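Local coordinates for protein rhodopsin (Rubrobacter xylanophilus, PDB 6KFQ) that binds retinal covalently in a bundle of seven transmembrane helices and, as a microbial rhodopsin, pumps protons across the membrane, at residues Val11-Gly16 / Leu207-Phe212. Numbering follows the deposited sequence.
Sequences VGMLLG and LAKVGF. With RET (retinal), chain R; MPG ([(Z)-octadec-9-enyl] (2R)-2,3-bis(oxidanyl)propanoate), chain K.
Val210 and the facing backbone of Gly12 and Gly16 illustrate how transmembrane helices pack through a branched side chain set against a glycine surface. Val210 CG2 lies 3.8 Å from Gly12 O and 4.3 Å from Gly16 CA. The missing side chain of Gly16 lets the valine methyl settle close to the backbone, one turn after the carbonyl oxygen of Gly12 that it also touches, and the backbones pass closest at Gly16 and Val210, whose CA atoms are 5.7 Å apart. The short helical segments run at 29° to each other in the same general direction, their axes coming within 9.9 Å.

Side chain against side chain, the packing is made by Met13, whose chain bends at chi2 (-64°) and carries the thioether across to the other helix. Its SD lies 4.0 Å from Val210 CG2, while the terminal methyl CE reaches 3.7 Å from Lys209 CD, touching the aliphatic shaft of the lysine that holds the chromophore. Lys209 NZ is covalently bonded to retinal C15, the Schiff-base linkage of the microbial rhodopsins. A wider pi-type turn at 207-211 surrounds this lysine, where Phe212 N is hydrogen-bonded to Leu207 O, five residues back.

Within the seven-helix bundle, the contact joins the first transmembrane helix, 2-23, to the seventh, 194-218. Helix 32-53 adds Ala45 against both Met13 and Lys209, and helix 70-90 brings Asp74 and Thr78 to the lysine.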
loop_
_atom_site.group_PDB
_atom_site.type_symbol
_atom_site.label_atom_id
_atom_site.label_comp_id
_atom_site.label_asym_id
_atom_site.label_seq_id
_atom_site.Cartn_x
_atom_site.Cartn_y
_atom_site.Cartn_z
ATOM N N VAL A 11 -7.438 6.132 13.674
ATOM C CA VAL A 11 -8.777 6.664 13.453
ATOM C C VAL A 11 -9.028 6.888 11.965
ATOM O O VAL A 11 -10.102 6.565 11.445
ATOM C CB VAL A 11 -8.975 7.948 14.284
ATOM C CG1 VAL A 11 -10.321 8.585 13.968
ATOM C CG2 VAL A 11 -8.878 7.619 15.767
ATOM N N GLY A 12 -8.034 7.404 11.247
ATOM C CA GLY A 12 -8.199 7.593 9.813
ATOM C C GLY A 12 -8.494 6.296 9.079
ATOM O O GLY A 12 -9.381 6.238 8.224
ATOM N N MET A 13 -7.735 5.244 9.389
ATOM C CA MET A 13 -7.972 3.954 8.744
ATOM C C MET A 13 -9.290 3.353 9.205
ATOM O O MET A 13 -10.006 2.722 8.418
ATOM C CB MET A 13 -6.829 2.990 9.046
ATOM C CG MET A 13 -5.482 3.426 8.508
ATOM S SD MET A 13 -5.509 3.482 6.708
ATOM C CE MET A 13 -3.790 3.886 6.389
ATOM N N LEU A 14 -9.620 3.531 10.485
ATOM C CA LEU A 14 -10.887 3.027 10.993
ATOM C C LEU A 14 -12.050 3.692 10.278
ATOM O O LEU A 14 -12.959 3.015 9.787
ATOM C CB LEU A 14 -10.972 3.255 12.507
ATOM C CG LEU A 14 -12.303 2.853 13.134
ATOM C CD1 LEU A 14 -12.638 1.421 12.761
ATOM C CD2 LEU A 14 -12.237 3.018 14.644
ATOM N N LEU A 15 -12.036 5.025 10.202
ATOM C CA LEU A 15 -13.125 5.732 9.537
ATOM C C LEU A 15 -13.209 5.350 8.068
ATOM O O LEU A 15 -14.305 5.187 7.519
ATOM C CB LEU A 15 -12.942 7.240 9.678
ATOM C CG LEU A 15 -13.110 7.844 11.073
ATOM C CD1 LEU A 15 -12.925 9.345 10.988
ATOM C CD2 LEU A 15 -14.485 7.504 11.649
ATOM N N GLY A 16 -12.062 5.214 7.411
ATOM C CA GLY A 16 -12.073 4.744 6.036
ATOM C C GLY A 16 -12.674 3.360 5.901
ATOM O O GLY A 16 -13.469 3.104 4.991
ATOM N N LEU A 207 -3.211 8.558 2.481
ATOM C CA LEU A 207 -3.433 8.877 1.075
ATOM C C LEU A 207 -3.428 7.615 0.218
ATOM O O LEU A 207 -4.307 7.420 -0.631
ATOM C CB LEU A 207 -2.364 9.857 0.593
ATOM C CG LEU A 207 -2.370 11.236 1.268
ATOM C CD1 LEU A 207 -1.204 12.068 0.727
ATOM C CD2 LEU A 207 -3.717 11.955 1.046
ATOM N N ALA A 208 -2.438 6.746 0.427
ATOM C CA ALA A 208 -2.275 5.559 -0.408
ATOM C C ALA A 208 -3.344 4.501 -0.168
ATOM O O ALA A 208 -3.482 3.593 -1.004
ATOM C CB ALA A 208 -0.879 4.955 -0.176
ATOM N N LYS A 209 -4.113 4.605 0.927
ATOM C CA LYS A 209 -5.147 3.627 1.256
ATOM C C LYS A 209 -6.529 4.258 1.313
ATOM O O LYS A 209 -7.429 3.811 0.596
ATOM C CB LYS A 209 -4.831 2.922 2.586
ATOM C CG LYS A 209 -3.572 2.028 2.539
ATOM C CD LYS A 209 -3.328 1.266 3.841
ATOM C CE LYS A 209 -2.176 0.266 3.688
ATOM N NZ LYS A 209 -0.840 0.908 3.824
ATOM N N VAL A 210 -6.732 5.272 2.154
ATOM C CA VAL A 210 -8.046 5.905 2.220
ATOM C C VAL A 210 -8.270 6.805 1.017
ATOM O O VAL A 210 -9.354 6.806 0.434
ATOM C CB VAL A 210 -8.205 6.677 3.542
ATOM C CG1 VAL A 210 -9.551 7.432 3.548
ATOM C CG2 VAL A 210 -8.137 5.720 4.714
ATOM N N GLY A 211 -7.256 7.579 0.620
ATOM C CA GLY A 211 -7.401 8.390 -0.578
ATOM C C GLY A 211 -7.604 7.537 -1.815
ATOM O O GLY A 211 -8.536 7.753 -2.593
ATOM N N PHE A 212 -6.716 6.557 -2.013
ATOM C CA PHE A 212 -6.883 5.549 -3.056
ATOM C C PHE A 212 -8.286 4.950 -3.029
ATOM O O PHE A 212 -9.002 4.969 -4.037
ATOM C CB PHE A 212 -5.791 4.482 -2.858
ATOM C CG PHE A 212 -5.762 3.373 -3.886
ATOM C CD1 PHE A 212 -6.633 2.301 -3.791
ATOM C CD2 PHE A 212 -4.777 3.347 -4.870
ATOM C CE1 PHE A 212 -6.575 1.256 -4.705
ATOM C CE2 PHE A 212 -4.699 2.288 -5.780
ATOM C CZ PHE A 212 -5.601 1.255 -5.700
HETATM C C1 RET R . 10.780 0.181 1.932
HETATM C C2 RET R . 12.260 0.182 2.340
HETATM C C3 RET R . 13.189 -0.524 1.374
HETATM C C4 RET R . 13.063 0.044 -0.026
HETATM C C5 RET R . 11.638 0.325 -0.450
HETATM C C6 RET R . 10.599 0.299 0.404
HETATM C C7 RET R . 9.259 0.587 -0.087
HETATM C C8 RET R . 8.050 0.501 0.531
HETATM C C9 RET R . 6.734 0.805 0.017
HETATM C C10 RET R . 5.698 0.828 0.876
HETATM C C11 RET R . 4.320 1.098 0.585
HETATM C C12 RET R . 3.403 1.048 1.546
HETATM C C13 RET R . 1.983 1.274 1.410
HETATM C C14 RET R . 1.187 1.062 2.485
HETATM C C15 RET R . -0.240 1.190 2.559
HETATM C C16 RET R . 10.160 -1.123 2.452
HETATM C C17 RET R . 10.155 1.368 2.690
HETATM C C18 RET R . 11.498 0.445 -1.943
HETATM C C19 RET R . 6.583 1.107 -1.446
HETATM C C20 RET R . 1.459 1.698 0.067
HETATM C C15 MPG K . -8.191 11.405 -2.448
HETATM C C16 MPG K . -7.019 12.339 -2.618
HETATM C C17 MPG K . -5.682 11.662 -2.735
HETATM C C18 MPG K . -4.532 12.635 -2.855
#